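Local coordinates for probable glutamine synthetase (Pseudomonas aeruginosa, PDB 4HPP), which belongs to the glutamine synthetase family, with magnesium and glutamic acid bound in its catalytic domain, at residues G161-A166 and R210-Q215; F222-A227 and P335-T340. All blocks are in the same frame, centred on the assembly; numbering follows the deposited sequence.

Interactions 1 and 2 illustrate how buried contacts in one domain can differ in chemistry with their place in it. Both lie in the catalytic domain. Interaction 1, its centre about 19 Å from that of the chain, is a sparse apolar meeting of two helices beside other subunits. Interaction 2, with its centre about 10 Å from that of the chain, joins a loop to a turn near the bound glutamic acid, and mixes proline and alanine packing with a bridging water and a carboxylate. Helix 196-216 connects them: it supplies residues 210-215, and its Arg210 makes a cation-pi contact with Phe222. No direct hydrogen bond spans either pair of segments.

Interaction 1 (G161-A166 and R210-Q215)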
ATOM      1  N   GLY A 161     -19.980  11.061 -16.289  1.00 41.01           N
ATOM      2  CA  GLY A 161     -21.018  11.395 -15.268  1.00 36.14           C
ATOM      3  C   GLY A 161     -20.620  12.610 -14.440  1.00 34.36           C
ATOM      4  O   GLY A 161     -21.416  13.517 -14.228  1.00 31.88           O
ATOM      5  N   TRP A 162     -19.355  12.693 -14.047  1.00 39.61           N
ATOM      6  CA  TRP A 162     -18.881  13.835 -13.230  1.00 38.35           C
ATOM      7  C   TRP A 162     -18.625  15.036 -14.057  1.00 41.41           C
ATOM      8  O   TRP A 162     -18.643  16.157 -13.571  1.00 45.53           O
ATOM      9  CB  TRP A 162     -17.626  13.511 -12.452  1.00 39.33           C
ATOM     10  CG  TRP A 162     -17.957  12.993 -11.097  1.00 47.60           C
ATOM     11  CD1 TRP A 162     -17.695  11.730 -10.600  1.00 55.07           C
ATOM     12  CD2 TRP A 162     -18.633  13.705 -10.002  1.00 47.09           C
ATOM     13  NE1 TRP A 162     -18.137  11.606  -9.306  1.00 47.93           N
ATOM     14  CE2 TRP A 162     -18.724  12.757  -8.889  1.00 51.77           C
ATOM     15  CE3 TRP A 162     -19.180  14.984  -9.845  1.00 47.96           C
ATOM     16  CZ2 TRP A 162     -19.364  13.087  -7.674  1.00 46.35           C
ATOM     17  CZ3 TRP A 162     -19.787  15.307  -8.625  1.00 42.94           C
ATOM     18  CH2 TRP A 162     -19.880  14.375  -7.571  1.00 39.91           C
ATOM     19  N   LEU A 163     -18.414  14.832 -15.342  1.00 39.60           N
ATOM     20  CA  LEU A 163     -18.165  15.970 -16.180  1.00 40.26           C
ATOM     21  C   LEU A 163     -19.460  16.715 -16.414  1.00 35.04           C
ATOM     22  O   LEU A 163     -19.567  17.904 -16.150  1.00 40.35           O
ATOM     23  CB  LEU A 163     -17.459  15.560 -17.511  1.00 40.26           C
ATOM     24  CG  LEU A 163     -17.236  16.752 -18.411  1.00 36.33           C
ATOM     25  CD1 LEU A 163     -16.466  17.811 -17.656  1.00 36.83           C
ATOM     26  CD2 LEU A 163     -16.498  16.380 -19.670  1.00 48.58           C
ATOM     27  N   VAL A 164     -20.435  16.033 -16.957  1.00 38.29           N
ATOM     28  CA  VAL A 164     -21.790  16.595 -17.116  1.00 39.46           C
ATOM     29  C   VAL A 164     -22.323  17.231 -15.831  1.00 36.64           C
ATOM     30  O   VAL A 164     -22.881  18.331 -15.833  1.00 39.42           O
ATOM     31  CB  VAL A 164     -22.752  15.553 -17.756  1.00 38.98           C
ATOM     32  CG1 VAL A 164     -24.160  16.082 -17.841  1.00 36.48           C
ATOM     33  CG2 VAL A 164     -22.247  15.262 -19.165  1.00 34.12           C
ATOM     34  N   SER A 165     -22.053  16.624 -14.705  1.00 43.88           N
ATOM     35  CA  SER A 165     -22.592  17.205 -13.474  1.00 40.42           C
ATOM     36  C   SER A 165     -21.868  18.489 -13.149  1.00 44.55           C
ATOM     37  O   SER A 165     -22.502  19.546 -12.880  1.00 51.32           O
ATOM     38  CB  SER A 165     -22.531  16.191 -12.371  1.00 41.90           C
ATOM     39  OG  SER A 165     -22.340  16.817 -11.151  1.00 40.39           O
ATOM     40  N   ALA A 166     -20.538  18.450 -13.222  1.00 53.28           N
ATOM     41  CA  ALA A 166     -19.740  19.692 -13.058  1.00 46.43           C
ATOM     42  C   ALA A 166     -20.153  20.831 -14.041  1.00 45.70           C
ATOM     43  O   ALA A 166     -20.367  21.973 -13.622  1.00 45.83           O
ATOM     44  CB  ALA A 166     -18.275  19.386 -13.137  1.00 39.77           C
ATOM     45  N   ARG A 210     -11.007  20.478 -17.769  1.00 37.07           N
ATOM     46  CA  ARG A 210      -9.713  20.463 -17.092  1.00 41.11           C
ATOM     47  C   ARG A 210      -9.831  20.166 -15.568  1.00 41.24           C
ATOM     48  O   ARG A 210      -9.172  19.239 -15.072  1.00 38.08           O
ATOM     49  CB  ARG A 210      -8.915  21.766 -17.372  1.00 42.97           C
ATOM     50  CG  ARG A 210      -8.283  21.775 -18.741  1.00 43.50           C
ATOM     51  CD  ARG A 210      -8.104  23.159 -19.307  1.00 46.26           C
ATOM     52  NE  ARG A 210      -7.737  23.114 -20.718  1.00 44.06           N
ATOM     53  CZ  ARG A 210      -7.619  24.173 -21.537  1.00 44.04           C
ATOM     54  NH1 ARG A 210      -7.793  25.398 -21.088  1.00 33.38           N
ATOM     55  NH2 ARG A 210      -7.252  23.995 -22.820  1.00 47.13           N
ATOM     56  N   GLU A 211     -10.670  20.918 -14.827  1.00 40.38           N
ATOM     57  CA  GLU A 211     -10.820  20.675 -13.358  1.00 32.69           C
ATOM     58  C   GLU A 211     -11.373  19.271 -12.980  1.00 30.14           C
ATOM     59  O   GLU A 211     -10.912  18.635 -12.054  1.00 32.03           O
ATOM     60  CB  GLU A 211     -11.609  21.788 -12.711  1.00 36.52           C
ATOM     61  CG  GLU A 211     -11.893  21.611 -11.227  1.00 37.48           C
ATOM     62  CD  GLU A 211     -10.657  21.687 -10.395  1.00 39.37           C
ATOM     63  OE1 GLU A 211     -10.699  21.333  -9.188  1.00 45.72           O
ATOM     64  OE2 GLU A 211      -9.661  22.147 -10.930  1.00 42.59           O
ATOM     65  N   VAL A 212     -12.296  18.743 -13.739  1.00 27.21           N
ATOM     66  CA  VAL A 212     -12.807  17.427 -13.432  1.00 31.03           C
ATOM     67  C   VAL A 212     -11.647  16.441 -13.645  1.00 37.77           C
ATOM     68  O   VAL A 212     -11.283  15.702 -12.717  1.00 40.09           O
ATOM     69  CB  VAL A 212     -14.068  17.156 -14.300  1.00 31.69           C
ATOM     70  CG1 VAL A 212     -14.584  15.752 -14.126  1.00 33.59           C
ATOM     71  CG2 VAL A 212     -15.189  18.126 -13.927  1.00 30.90           C
ATOM     72  N   ALA A 213     -11.014  16.472 -14.839  1.00 36.49           N
ATOM     73  CA  ALA A 213      -9.850  15.624 -15.081  1.00 34.31           C
ATOM     74  C   ALA A 213      -8.816  15.758 -13.943  1.00 33.86           C
ATOM     75  O   ALA A 213      -8.346  14.772 -13.355  1.00 31.15           O
ATOM     76  CB  ALA A 213      -9.233  15.924 -16.468  1.00 35.45           C
ATOM     77  N   ARG A 214      -8.519  16.992 -13.547  1.00 38.80           N
ATOM     78  CA  ARG A 214      -7.544  17.162 -12.458  1.00 38.31           C
ATOM     79  C   ARG A 214      -8.018  16.375 -11.234  1.00 44.78           C
ATOM     80  O   ARG A 214      -7.215  15.676 -10.627  1.00 38.02           O
ATOM     81  CB  ARG A 214      -7.330  18.632 -12.117  1.00 34.12           C
ATOM     82  CG  ARG A 214      -6.207  18.887 -11.114  1.00 34.97           C
ATOM     83  CD  ARG A 214      -6.240  20.344 -10.631  1.00 40.74           C
ATOM     84  NE  ARG A 214      -7.422  20.633  -9.821  1.00 36.63           N
ATOM     85  CZ  ARG A 214      -7.525  20.397  -8.514  1.00 34.82           C
ATOM     86  NH1 ARG A 214      -6.555  19.833  -7.815  1.00 40.59           N
ATOM     87  NH2 ARG A 214      -8.635  20.689  -7.892  1.00 44.12           N
ATOM     88  N   GLN A 215      -9.327  16.446 -10.921  1.00 40.29           N
ATOM     89  CA  GLN A 215      -9.819  15.858  -9.684  1.00 42.38           C
ATOM     90  C   GLN A 215      -9.706  14.334  -9.674  1.00 43.34           C
ATOM     91  O   GLN A 215      -9.701  13.723  -8.599  1.00 43.56           O
ATOM     92  CB  GLN A 215     -11.229  16.322  -9.336  1.00 37.80           C
ATOM     93  CG  GLN A 215     -11.269  17.764  -8.934  1.00 38.99           C
ATOM     94  CD  GLN A 215     -12.563  18.134  -8.269  1.00 45.78           C
ATOM     95  OE1 GLN A 215     -13.278  17.265  -7.741  1.00 46.05           O
ATOM     96  NE2 GLN A 215     -12.898  19.422  -8.316  1.00 40.69           N
TER
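Two helices of the catalytic domain, 159-169 and 196-216, pack here through Val212, which meets Trp162, Leu163 and Ala166. The short segments run at 138° to each other, nearer antiparallel than parallel, with axes 9.7 Å apart. Val212 divides its two methyls between the neighbours. CG2 lies closest to Ala166 CB, at 3.4 Å, and also meets Leu163 CD1 at 4.0 Å, whereas CG1 faces Trp162 CB at 4.1 Å. Leu163 reaches across because its CG stands opposite the backbone N (chi1 178°), which brings the branch end nearer; its side chain crosses that of Val212 at about a right angle. The end of the Trp162 side chain leads away, and the residue also packs on Pro82 and on Pro6 of a neighbouring subunit.

Glu211, next to Val212 in sequence, gathers Arg214 and Gln215 from the following turn of helix 196-216. Arg214 grips the carboxylate side-on, NH2 binding OE1 at 2.5 Å on its syn side and NE reaching OE2 from above the carboxylate plane. Gln215 NE2 approaches OE1 from the anti side at 3.0 Å, and Arg154 of another neighbouring subunit adds a salt bridge to the same oxygen. So much positive charge would be expected to favour the ionised form of Glu211. Between the two segments the side-chain contacts are all apolar and no hydrogen bond crosses, implying that fit rather than directed bonding sets their spacing.

Interaction 2 (F222-A227 and P335-T340); sequences FAPLPA and PMDATT
Phe222 and Pro224, in the loop after strand 219-221, run past Ala338 and Asp337 of a type I beta turn (Asp337 to Thr340), the Phe222 and Ala338 CA atoms being 5.8 Å apart. A water joins the two backbones, donating to Phe222 O and accepting from Ala338 N at 2.6 Å. Beside this bridge, Phe222 CB touches Ala338 CB at 3.6 Å. With CG opposite the carbonyl carbon (chi1 -70°), the ring swings away from the turn, and its CD1 meets the same methyl obliquely.

Pro224 makes the second patch. Its CG lies 3.5 Å from Asp337 CG and nearly as close to both carboxylate oxygens, so the ring is set against the middle of the group rather than at one oxygen. Its CD comes to 3.2 Å from Thr339 CG2, closer than carbons usually pack and so to be read with caution, the two side chains crossing at about a right angle.

An Asx turn fixes the Asp337 carboxylate: OD2 accepts from Thr339 N at 3.1 Å through its anti lone pair. Thr340 OG1 adds a bond to Asp337 O at 2.9 Å, nearly in line with the carbonyl, which would reinforce the beta turn, whose own backbone bond from Thr340 N is weak. Ser287 OG binds the remaining carboxylate oxygen, OD1.

The contact borders the ligand pocket, the Asp337 side chain being about 7 Å from the bound glutamic acid. Segment 335-340 directly follows the pocket residue Arg334, and Ala223 O accepts from ND2 of another pocket residue, Asn233.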
ATOM      1  N   PHE A 222      -6.678  19.693 -25.355  1.00 38.69           N
ATOM      2  CA  PHE A 222      -7.504  20.364 -26.361  1.00 37.53           C
ATOM      3  C   PHE A 222      -6.688  20.882 -27.561  1.00 44.11           C
ATOM      4  O   PHE A 222      -7.216  21.582 -28.448  1.00 43.81           O
ATOM      5  CB  PHE A 222      -8.212  21.560 -25.762  1.00 39.79           C
ATOM      6  CG  PHE A 222      -9.314  21.226 -24.782  1.00 45.55           C
ATOM      7  CD1 PHE A 222     -10.614  21.557 -25.058  1.00 39.84           C
ATOM      8  CD2 PHE A 222      -9.041  20.621 -23.577  1.00 46.75           C
ATOM      9  CE1 PHE A 222     -11.617  21.250 -24.185  1.00 39.73           C
ATOM     10  CE2 PHE A 222     -10.056  20.338 -22.687  1.00 46.93           C
ATOM     11  CZ  PHE A 222     -11.337  20.653 -22.990  1.00 40.17           C
ATOM     12  N   ALA A 223      -5.391  20.612 -27.587  1.00 48.97           N
ATOM     13  CA  ALA A 223      -4.556  21.159 -28.686  1.00 50.05           C
ATOM     14  C   ALA A 223      -5.170  20.720 -29.999  1.00 48.04           C
ATOM     15  O   ALA A 223      -5.764  19.629 -30.059  1.00 45.34           O
ATOM     16  CB  ALA A 223      -3.131  20.642 -28.600  1.00 45.69           C
ATOM     17  N   PRO A 224      -5.048  21.558 -31.053  1.00 48.58           N
ATOM     18  CA  PRO A 224      -5.597  21.108 -32.334  1.00 51.89           C
ATOM     19  C   PRO A 224      -5.099  19.706 -32.719  1.00 52.06           C
ATOM     20  O   PRO A 224      -5.914  18.908 -33.195  1.00 51.48           O
ATOM     21  CB  PRO A 224      -5.138  22.183 -33.361  1.00 48.39           C
ATOM     22  CG  PRO A 224      -4.670  23.348 -32.567  1.00 50.25           C
ATOM     23  CD  PRO A 224      -4.470  22.915 -31.126  1.00 48.09           C
ATOM     24  N   LEU A 225      -3.803  19.410 -32.530  1.00 48.98           N
ATOM     25  CA  LEU A 225      -3.313  18.045 -32.780  1.00 50.34           C
ATOM     26  C   LEU A 225      -2.717  17.428 -31.510  1.00 56.20           C
ATOM     27  O   LEU A 225      -1.622  17.829 -31.044  1.00 51.91           O
ATOM     28  CB  LEU A 225      -2.335  17.988 -33.971  1.00 49.83           C
ATOM     29  CG  LEU A 225      -1.944  16.552 -34.360  1.00 54.12           C
ATOM     30  CD1 LEU A 225      -3.088  15.793 -35.048  1.00 52.26           C
ATOM     31  CD2 LEU A 225      -0.694  16.526 -35.229  1.00 55.87           C
ATOM     32  N   PRO A 226      -3.452  16.481 -30.914  1.00 51.41           N
ATOM     33  CA  PRO A 226      -3.090  15.934 -29.586  1.00 47.96           C
ATOM     34  C   PRO A 226      -1.715  15.220 -29.555  1.00 52.93           C
ATOM     35  O   PRO A 226      -1.004  15.249 -28.542  1.00 62.42           O
ATOM     36  CB  PRO A 226      -4.186  14.915 -29.302  1.00 40.17           C
ATOM     37  CG  PRO A 226      -4.934  14.722 -30.578  1.00 48.98           C
ATOM     38  CD  PRO A 226      -4.733  15.963 -31.420  1.00 47.91           C
ATOM     39  N   ALA A 227      -1.377  14.545 -30.640  1.00 54.31           N
ATOM     40  CA  ALA A 227      -0.085  13.859 -30.788  1.00 57.61           C
ATOM     41  C   ALA A 227       0.144  13.498 -32.257  1.00 53.68           C
ATOM     42  O   ALA A 227      -0.799  13.373 -33.044  1.00 50.65           O
ATOM     43  CB  ALA A 227      -0.009  12.615 -29.916  1.00 53.32           C
ATOM     44  N   PRO A 335     -13.306  25.991 -39.191  1.00 57.16           N
ATOM     45  CA  PRO A 335     -11.846  26.104 -39.028  1.00 53.58           C
ATOM     46  C   PRO A 335     -11.466  26.813 -37.711  1.00 52.86           C
ATOM     47  O   PRO A 335     -10.878  27.917 -37.668  1.00 48.66           O
ATOM     48  CB  PRO A 335     -11.387  26.810 -40.314  1.00 52.54           C
ATOM     49  CG  PRO A 335     -12.633  27.067 -41.121  1.00 56.05           C
ATOM     50  CD  PRO A 335     -13.809  26.942 -40.195  1.00 54.84           C
ATOM     51  N   MET A 336     -11.823  26.147 -36.617  1.00 50.98           N
ATOM     52  CA  MET A 336     -11.661  26.738 -35.304  1.00 44.29           C
ATOM     53  C   MET A 336     -11.182  25.651 -34.387  1.00 40.59           C
ATOM     54  O   MET A 336     -11.503  24.486 -34.619  1.00 38.95           O
ATOM     55  CB  MET A 336     -12.957  27.349 -34.831  1.00 40.48           C
ATOM     56  CG  MET A 336     -12.745  28.186 -33.590  1.00 47.60           C
ATOM     57  SD  MET A 336     -14.276  28.852 -32.900  1.00 46.87           S
ATOM     58  CE  MET A 336     -14.546  30.363 -33.879  1.00 38.16           C
ATOM     59  N   ASP A 337     -10.341  26.016 -33.416  1.00 37.42           N
ATOM     60  CA  ASP A 337      -9.768  25.059 -32.474  1.00 41.76           C
ATOM     61  C   ASP A 337      -9.690  25.674 -31.069  1.00 48.56           C
ATOM     62  O   ASP A 337     -10.073  26.868 -30.877  1.00 53.85           O
ATOM     63  CB  ASP A 337      -8.438  24.483 -32.972  1.00 41.13           C
ATOM     64  CG  ASP A 337      -7.351  25.524 -33.168  1.00 44.78           C
ATOM     65  OD1 ASP A 337      -6.809  25.615 -34.301  1.00 56.80           O
ATOM     66  OD2 ASP A 337      -6.981  26.222 -32.203  1.00 46.70           O
ATOM     67  N   ALA A 338      -9.279  24.884 -30.069  1.00 40.72           N
ATOM     68  CA  ALA A 338      -9.327  25.398 -28.675  1.00 39.99           C
ATOM     69  C   ALA A 338      -8.140  26.278 -28.246  1.00 48.06           C
ATOM     70  O   ALA A 338      -8.096  26.743 -27.093  1.00 53.28           O
ATOM     71  CB  ALA A 338      -9.522  24.270 -27.708  1.00 40.43           C
ATOM     72  N   THR A 339      -7.167  26.497 -29.146  1.00 49.03           N
ATOM     73  CA  THR A 339      -6.070  27.416 -28.859  1.00 43.55           C
ATOM     74  C   THR A 339      -6.565  28.854 -29.003  1.00 38.18           C
ATOM     75  O   THR A 339      -5.862  29.804 -28.652  1.00 35.66           O
ATOM     76  CB  THR A 339      -4.837  27.219 -29.785  1.00 46.29           C
ATOM     77  OG1 THR A 339      -5.213  27.499 -31.128  1.00 44.43           O
ATOM     78  CG2 THR A 339      -4.330  25.824 -29.709  1.00 43.90           C
ATOM     79  N   THR A 340      -7.785  29.023 -29.494  1.00 39.08           N
ATOM     80  CA  THR A 340      -8.379  30.386 -29.540  1.00 43.50           C
ATOM     81  C   THR A 340      -8.778  30.992 -28.214  1.00 38.45           C
ATOM     82  O   THR A 340      -8.808  30.319 -27.209  1.00 40.67           O
ATOM     83  CB  THR A 340      -9.680  30.419 -30.343  1.00 42.37           C
ATOM     84  OG1 THR A 340     -10.610  29.496 -29.755  1.00 42.98           O
ATOM     85  CG2 THR A 340      -9.363  30.075 -31.773  1.00 42.28           C
TER
HETATM   86  O   HOH W   1      -8.748  22.328 -30.502  1.00 48.72           O